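Local coordinates for cytochrome c-550-like protein (Thermosynechococcus elongatus, PDB 4LJI) that probably serves as a low-potential electron-transfer cytochrome carrying one covalently bound heme c, and can partially replace cytochrome c-550 (PsbV), at residues T110-Q113 and L114-L117; L42-E45 and N46-C50. All blocks are in the same frame, centred on the assembly; numbering follows the deposited sequence.

Contact 1. Residues T110-Q113 and L114-L117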
ATOM      1  N   THR A 110     -14.260   4.602   9.798  1.00 16.25           N
ATOM      2  CA  THR A 110     -15.042   5.187  10.908  1.00 18.43           C
ATOM      3  C   THR A 110     -14.042   5.584  11.979  1.00 19.78           C
ATOM      4  O   THR A 110     -12.880   5.174  11.940  1.00 19.14           O
ATOM      5  CB  THR A 110     -15.978   4.173  11.515  1.00 26.15           C
ATOM      6  OG1 THR A 110     -15.216   3.141  12.168  1.00 22.11           O
ATOM      7  CG2 THR A 110     -16.878   3.568  10.429  1.00 25.35           C
ATOM      8  N   THR A 111     -14.502   6.394  12.916  1.00 19.76           N
ATOM      9  CA  THR A 111     -13.742   6.802  14.089  1.00 19.78           C
ATOM     10  C   THR A 111     -13.047   5.627  14.770  1.00 25.25           C
ATOM     11  O   THR A 111     -11.850   5.682  15.013  1.00 18.80           O
ATOM     12  CB  THR A 111     -14.698   7.473  15.110  1.00 22.28           C
ATOM     13  OG1 THR A 111     -15.399   8.514  14.433  1.00 25.66           O
ATOM     14  CG2 THR A 111     -13.932   8.044  16.306  1.00 18.82           C
ATOM     15  N   GLU A 112     -13.802   4.576  15.078  1.00 20.73           N
ATOM     16  CA  GLU A 112     -13.263   3.433  15.805  1.00 19.08           C
ATOM     17  C   GLU A 112     -12.201   2.694  14.993  1.00 20.88           C
ATOM     18  O   GLU A 112     -11.178   2.264  15.526  1.00 23.13           O
ATOM     19  CB  GLU A 112     -14.371   2.462  16.190  1.00 22.46           C
ATOM     20  CG  GLU A 112     -15.306   2.993  17.283  1.00 25.72           C
ATOM     21  CD  GLU A 112     -16.591   3.558  16.709  1.00 31.99           C
ATOM     22  OE1 GLU A 112     -16.544   4.090  15.573  1.00 33.06           O
ATOM     23  OE2 GLU A 112     -17.648   3.466  17.396  1.00 41.09           O
ATOM     24  N   GLN A 113     -12.472   2.526  13.707  1.00 15.96           N
ATOM     25  CA  GLN A 113     -11.484   1.886  12.823  1.00 21.09           C
ATOM     26  C   GLN A 113     -10.177   2.663  12.809  1.00 20.22           C
ATOM     27  O   GLN A 113      -9.088   2.077  12.966  1.00 15.44           O
ATOM     28  CB  GLN A 113     -11.989   1.772  11.392  1.00 21.27           C
ATOM     29  CG  GLN A 113     -12.987   0.670  11.164  1.00 22.56           C
ATOM     30  CD  GLN A 113     -13.520   0.696   9.757  1.00 31.21           C
ATOM     31  OE1 GLN A 113     -14.007   1.719   9.272  1.00 32.31           O
ATOM     32  NE2 GLN A 113     -13.403  -0.428   9.078  1.00 28.18           N
ATOM     33  N   LEU A 114     -10.268   3.974  12.610  1.00 15.50           N
ATOM     34  CA  LEU A 114      -9.084   4.828  12.604  1.00 16.38           C
ATOM     35  C   LEU A 114      -8.378   4.826  13.962  1.00 15.03           C
ATOM     36  O   LEU A 114      -7.136   4.904  14.005  1.00 16.06           O
ATOM     37  CB  LEU A 114      -9.473   6.241  12.206  1.00 24.34           C
ATOM     38  CG  LEU A 114      -8.417   7.039  11.492  1.00 25.95           C
ATOM     39  CD1 LEU A 114      -8.027   6.288  10.199  1.00 27.23           C
ATOM     40  CD2 LEU A 114      -8.922   8.400  11.165  1.00 19.65           C
ATOM     41  N   GLU A 115      -9.124   4.727  15.067  1.00 16.44           N
ATOM     42  CA  GLU A 115      -8.515   4.532  16.375  1.00 14.84           C
ATOM     43  C   GLU A 115      -7.662   3.283  16.431  1.00 17.19           C
ATOM     44  O   GLU A 115      -6.579   3.322  16.986  1.00 16.32           O
ATOM     45  CB  GLU A 115      -9.589   4.450  17.482  1.00 19.62           C
ATOM     46  CG  GLU A 115     -10.142   5.783  17.901  1.00 24.18           C
ATOM     47  CD  GLU A 115     -11.295   5.654  18.856  1.00 32.43           C
ATOM     48  OE1 GLU A 115     -11.812   6.704  19.282  1.00 37.93           O
ATOM     49  OE2 GLU A 115     -11.674   4.504  19.170  1.00 34.30           O
ATOM     50  N   THR A 116      -8.157   2.178  15.888  1.00 15.13           N
ATOM     51  CA  THR A 116      -7.382   0.949  15.958  1.00 13.93           C
ATOM     52  C   THR A 116      -6.131   1.036  15.077  1.00 19.62           C
ATOM     53  O   THR A 116      -5.124   0.445  15.428  1.00 14.79           O
ATOM     54  CB  THR A 116      -8.197  -0.281  15.553  1.00 16.78           C
ATOM     55  OG1 THR A 116      -8.472  -0.212  14.147  1.00 16.98           O
ATOM     56  CG2 THR A 116      -9.492  -0.378  16.362  1.00 18.29           C
ATOM     57  N   LEU A 117      -6.207   1.764  13.956  1.00 13.86           N
ATOM     58  CA  LEU A 117      -5.035   1.967  13.078  1.00 11.97           C
ATOM     59  C   LEU A 117      -4.029   2.856  13.812  1.00 15.19           C
ATOM     60  O   LEU A 117      -2.829   2.566  13.831  1.00 13.03           O
ATOM     61  CB  LEU A 117      -5.467   2.561  11.728  1.00 13.16           C
ATOM     62  CG  LEU A 117      -4.463   3.097  10.708  1.00 15.26           C
ATOM     63  CD1 LEU A 117      -3.447   1.994  10.380  1.00 14.92           C
ATOM     64  CD2 LEU A 117      -5.202   3.527   9.436  1.00 15.15           C
TER
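Gln113 O is held by two donors of the following turn, the hydroxyl of Thr116 and the amide of Leu117. Thr116 OG1 donates to Gln113 O at 2.6 Å, tilted out of the carbonyl plane with a C=O...OG1 angle of 132°. Leu117 N adds the backbone bond to Gln113 O at 3.1 Å. Thr116 can do this because OG1 sits between its backbone N and carbonyl carbon (chi1 69°), which swings it back over the preceding turn; Thr116 CG2 then lies 3.2 Å from Glu112 O. An alanine here would probably leave Gln113 O without its hydroxyl donor, and the methyl packing against Glu112 O would be lost. One turn earlier, Thr110 and Gln113 form a capping box at the start of helix 111-127. Thr110 N donates to a lone pair of Gln113 OE1 at 2.9 Å, with an N-H...O angle of 171°, and Gln113 N returns a bond to Thr110 OG1 at 3.2 Å. Thr111 and Glu115 run side by side, CG2 of Thr111 being 3.9 Å from Glu115 OE1. Leu114 packs on Val83 and Arg87 of helix 79-87, with Glu115 on Ile79 of the same helix, whereas Leu117 touches the heme.

Contact 2. Residues L42-E45 and N46-C50. With HEC (heme c), chain C.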
ATOM      1  N   LEU A  42      -5.807  -2.914   8.788  1.00 11.84           N
ATOM      2  CA  LEU A  42      -6.074  -1.641   8.141  1.00 11.16           C
ATOM      3  C   LEU A  42      -4.817  -0.974   7.619  1.00 17.49           C
ATOM      4  O   LEU A  42      -4.829  -0.347   6.576  1.00 15.16           O
ATOM      5  CB  LEU A  42      -6.794  -0.673   9.109  1.00 15.20           C
ATOM      6  CG  LEU A  42      -8.229  -1.049   9.336  1.00 19.12           C
ATOM      7  CD1 LEU A  42      -8.803  -0.162  10.464  1.00 15.36           C
ATOM      8  CD2 LEU A  42      -9.034  -0.857   8.032  1.00 17.38           C
ATOM      9  N   PHE A  43      -3.718  -1.100   8.354  1.00 15.39           N
ATOM     10  CA  PHE A  43      -2.483  -0.500   7.909  1.00 16.42           C
ATOM     11  C   PHE A  43      -1.996  -1.219   6.639  1.00 14.20           C
ATOM     12  O   PHE A  43      -1.574  -0.590   5.682  1.00 15.07           O
ATOM     13  CB  PHE A  43      -1.460  -0.589   9.033  1.00 12.02           C
ATOM     14  CG  PHE A  43      -0.104  -0.029   8.691  1.00 10.71           C
ATOM     15  CD1 PHE A  43       0.185   1.304   8.875  1.00 12.54           C
ATOM     16  CD2 PHE A  43       0.888  -0.869   8.193  1.00 10.17           C
ATOM     17  CE1 PHE A  43       1.440   1.800   8.585  1.00 14.74           C
ATOM     18  CE2 PHE A  43       2.150  -0.363   7.928  1.00 17.37           C
ATOM     19  CZ  PHE A  43       2.387   0.981   8.090  1.00 13.35           C
ATOM     20  N   GLU A  44      -2.022  -2.546   6.680  1.00 15.14           N
ATOM     21  CA  GLU A  44      -1.557  -3.347   5.546  1.00 17.00           C
ATOM     22  C   GLU A  44      -2.367  -3.056   4.301  1.00 20.72           C
ATOM     23  O   GLU A  44      -1.837  -3.144   3.195  1.00 22.04           O
ATOM     24  CB  GLU A  44      -1.678  -4.832   5.864  1.00 18.91           C
ATOM     25  CG  GLU A  44      -0.757  -5.275   6.962  1.00 23.76           C
ATOM     26  CD  GLU A  44      -0.934  -6.736   7.287  1.00 30.07           C
ATOM     27  OE1 GLU A  44       0.091  -7.403   7.517  1.00 37.06           O
ATOM     28  OE2 GLU A  44      -2.097  -7.210   7.288  1.00 31.19           O
ATOM     29  N   GLU A  45      -3.644  -2.704   4.469  1.00 20.05           N
ATOM     30  CA  GLU A  45      -4.515  -2.502   3.313  1.00 21.22           C
ATOM     31  C   GLU A  45      -4.453  -1.099   2.733  1.00 25.78           C
ATOM     32  O   GLU A  45      -4.660  -0.902   1.527  1.00 24.18           O
ATOM     33  CB  GLU A  45      -5.970  -2.904   3.626  1.00 20.39           C
ATOM     34  CG  GLU A  45      -6.169  -4.369   4.110  1.00 35.22           C
ATOM     35  CD  GLU A  45      -5.636  -5.464   3.163  1.00 44.81           C
ATOM     36  OE1 GLU A  45      -5.314  -5.184   1.978  1.00 43.46           O
ATOM     37  OE2 GLU A  45      -5.548  -6.631   3.618  1.00 49.31           O
ATOM     38  N   ASN A  46      -4.122  -0.124   3.569  1.00 15.61           N
ATOM     39  CA  ASN A  46      -4.296   1.274   3.199  1.00 13.81           C
ATOM     40  C   ASN A  46      -3.046   2.118   3.184  1.00 13.47           C
ATOM     41  O   ASN A  46      -3.072   3.232   2.639  1.00 14.72           O
ATOM     42  CB  ASN A  46      -5.323   1.945   4.125  1.00 15.05           C
ATOM     43  CG  ASN A  46      -6.701   1.363   3.960  1.00 17.58           C
ATOM     44  OD1 ASN A  46      -7.334   1.546   2.909  1.00 22.13           O
ATOM     45  ND2 ASN A  46      -7.175   0.628   4.967  1.00 20.41           N
ATOM     46  N   CYS A  47      -1.995   1.642   3.846  1.00 15.30           N
ATOM     47  CA  CYS A  47      -0.862   2.508   4.166  1.00 13.45           C
ATOM     48  C   CYS A  47       0.491   1.926   3.781  1.00 14.38           C
ATOM     49  O   CYS A  47       1.506   2.638   3.779  1.00 13.57           O
ATOM     50  CB  CYS A  47      -0.827   2.841   5.682  1.00 10.73           C
ATOM     51  SG  CYS A  47      -2.432   3.264   6.340  1.00 14.90           S
ATOM     52  N   LYS A  48       0.518   0.628   3.508  1.00 15.59           N
ATOM     53  CA  LYS A  48       1.788  -0.096   3.392  1.00 15.59           C
ATOM     54  C   LYS A  48       2.648   0.257   2.171  1.00 13.87           C
ATOM     55  O   LYS A  48       3.845   0.038   2.196  1.00 18.57           O
ATOM     56  CB  LYS A  48       1.562  -1.618   3.476  1.00 16.15           C
ATOM     57  CG  LYS A  48       2.800  -2.421   3.770  1.00 18.13           C
ATOM     58  CD  LYS A  48       2.394  -3.849   4.057  1.00 18.93           C
ATOM     59  CE  LYS A  48       3.592  -4.771   4.046  1.00 24.98           C
ATOM     60  NZ  LYS A  48       3.167  -6.105   4.528  1.00 31.86           N
ATOM     61  N   ASN A  49       2.053   0.776   1.101  1.00 16.10           N
ATOM     62  CA  ASN A  49       2.883   1.104  -0.065  1.00 17.79           C
ATOM     63  C   ASN A  49       3.908   2.177   0.318  1.00 14.88           C
ATOM     64  O   ASN A  49       5.001   2.197  -0.202  1.00 14.33           O
ATOM     65  CB  ASN A  49       2.080   1.694  -1.213  1.00 14.54           C
ATOM     66  CG  ASN A  49       0.969   0.795  -1.737  1.00 11.07           C
ATOM     67  OD1 ASN A  49       0.287   1.218  -2.659  1.00 16.26           O
ATOM     68  ND2 ASN A  49       0.774  -0.400  -1.191  1.00 14.06           N
ATOM     69  N   CYS A  50       3.527   3.104   1.221  1.00 12.06           N
ATOM     70  CA  CYS A  50       4.414   4.199   1.577  1.00 10.37           C
ATOM     71  C   CYS A  50       5.100   4.034   2.908  1.00 10.69           C
ATOM     72  O   CYS A  50       6.116   4.678   3.179  1.00 12.13           O
ATOM     73  CB  CYS A  50       3.635   5.536   1.543  1.00 14.36           C
ATOM     74  SG  CYS A  50       3.044   5.920  -0.175  1.00 16.02           S
TER
HETATM   75 FE   HEC C 301       1.368   8.737   5.508  1.00 13.28          FE
HETATM   76  CHA HEC C 301       3.291  11.196   6.982  1.00 19.35           C
HETATM   77  CHB HEC C 301       0.132   7.818   8.593  1.00 11.27           C
HETATM   78  CHC HEC C 301      -0.825   6.439   3.995  1.00 13.24           C
HETATM   79  CHD HEC C 301       2.891   9.240   2.550  1.00 16.28           C
HETATM   80  NA  HEC C 301       1.673   9.319   7.399  1.00 11.28           N
HETATM   81  C1A HEC C 301       2.480  10.394   7.768  1.00 11.46           C
HETATM   82  C2A HEC C 301       2.412  10.529   9.210  1.00 14.00           C
HETATM   83  C3A HEC C 301       1.539   9.580   9.643  1.00 14.43           C
HETATM   84  C4A HEC C 301       1.043   8.858   8.550  1.00 12.67           C
HETATM   85  CMA HEC C 301       1.118   9.353  11.071  1.00 13.94           C
HETATM   86  CAA HEC C 301       3.171  11.525  10.090  1.00 12.12           C
HETATM   87  CBA HEC C 301       4.582  10.987  10.438  1.00 14.20           C
HETATM   88  CGA HEC C 301       5.393  11.901  11.323  1.00 16.34           C
HETATM   89  O1A HEC C 301       4.908  12.960  11.813  1.00 13.48           O
HETATM   90  O2A HEC C 301       6.598  11.587  11.592  1.00 16.25           O
HETATM   91  NB  HEC C 301      -0.066   7.365   6.153  1.00 19.60           N
HETATM   92  C1B HEC C 301      -0.421   7.210   7.443  1.00 10.49           C
HETATM   93  C2B HEC C 301      -1.422   6.221   7.521  1.00 10.37           C
HETATM   94  C3B HEC C 301      -1.753   5.829   6.247  1.00 10.73           C
HETATM   95  C4B HEC C 301      -0.829   6.576   5.377  1.00 15.21           C
HETATM   96  CMB HEC C 301      -2.090   5.756   8.796  1.00 13.22           C
HETATM   97  CAB HEC C 301      -2.750   4.816   5.821  1.00 10.11           C
HETATM   98  CBB HEC C 301      -4.048   5.225   6.084  1.00 12.91           C
HETATM   99  NC  HEC C 301       1.085   7.966   3.616  1.00 10.47           N
HETATM  100  C1C HEC C 301       0.127   7.070   3.221  1.00 14.63           C
HETATM  101  C2C HEC C 301       0.388   6.750   1.883  1.00 16.13           C
HETATM  102  C3C HEC C 301       1.429   7.534   1.455  1.00 17.98           C
HETATM  103  C4C HEC C 301       1.873   8.323   2.552  1.00 18.05           C
HETATM  104  CMC HEC C 301      -0.397   5.741   1.057  1.00 19.12           C
HETATM  105  CAC HEC C 301       2.040   7.466   0.090  1.00 15.87           C
HETATM  106  CBC HEC C 301       1.316   7.767  -1.011  1.00 16.67           C
HETATM  107  ND  HEC C 301       2.799   9.958   4.913  1.00 18.50           N
HETATM  108  C1D HEC C 301       3.229  10.044   3.645  1.00 11.34           C
HETATM  109  C2D HEC C 301       4.201  11.130   3.526  1.00 13.48           C
HETATM  110  C3D HEC C 301       4.335  11.672   4.752  1.00 16.29           C
HETATM  111  C4D HEC C 301       3.453  10.911   5.624  1.00 13.03           C
HETATM  112  CMD HEC C 301       4.932  11.540   2.262  1.00 17.91           C
HETATM  113  CAD HEC C 301       5.203  12.844   5.120  1.00 18.63           C
HETATM  114  CBD HEC C 301       4.276  14.076   5.182  1.00 24.66           C
HETATM  115  CGD HEC C 301       4.719  15.518   5.339  1.00 26.81           C
HETATM  116  O1D HEC C 301       5.646  15.872   6.117  1.00 26.54           O
HETATM  117  O2D HEC C 301       4.101  16.390   4.678  1.00 34.53           O
HETATM  118  O   HOH W   1      -1.186  -1.343   1.336  1.00 18.59           O
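Asn46 folds its side chain back beside Leu42, the two pointing the same way, and ties the last turn of helix 33-46 to itself. Asn46 CB lies 3.4 Å from Leu42 O, and CG stands anti to the carbonyl carbon (chi1 -65°), which carries the amide alongside the Leu42 carbonyl. At the tip, Asn46 ND2 donates to a lone pair of Leu42 O at 3.0 Å, in the carbonyl plane although that oxygen is somewhat tilted from the amide plane of Asn46; ND2 also comes within 3.9 Å of Leu42 CD2. The other branch, OD1, accepts a hydrogen bond from Trp108 NE1, so both ends of the amide are engaged and its rotation is fixed. The backbone N of Asn46 bonds only weakly to Leu42 O and Phe43 O, whereas Cys47 N reaches Phe43 O at 2.9 Å. Cys47 then leaves helical geometry (phi -130°) and becomes the N-cap of helix 48-51. CB of Cys47 makes an off-centre CH-pi contact with the Phe43 ring, 4.1 Å from its centroid, and SG forms an oblique sulfur-aromatic contact with the same ring; Phe120 meets that ring as well. From there Cys47 SG is bonded covalently to CAB of the heme at 1.7 Å. A water accepts weakly from Lys48 N and donates to Glu44 O at 2.7 Å, bridging the break between the two helices. Asn49 faces the second subunit, its OD1 accepting from the Asn49 N of that chain. Cys50 supplies the second thioether, Cys50 SG to heme CAC at 1.9 Å, and His51 follows as an axial ligand of the iron: Cys47 to His51 form the CXXCH heme-attachment motif of c-type cytochromes.

Overall arrangement
Contact 2 comes first along the chain, where helix 33-46 gives way to the short helix 48-51; contact 1 follows some sixty residues later, in the first turns of helix 111-127. Their centres are about 14 Å apart, yet they touch directly, because helices 33-46 and 111-127 pack together beside the heme. Leu42 CD1 rests 3.4 Å from Gln113 O, and Phe43 CB lies 3.5 Å from Leu117 CD1. Leu117 CD2 also reaches Cys47 SG at 4.2 Å, so helix 111-127 packs against the thioether sulfur of contact 2. The helix before the heme-attachment motif thus packs against the C-terminal helix 111-127, as in the cytochrome c fold.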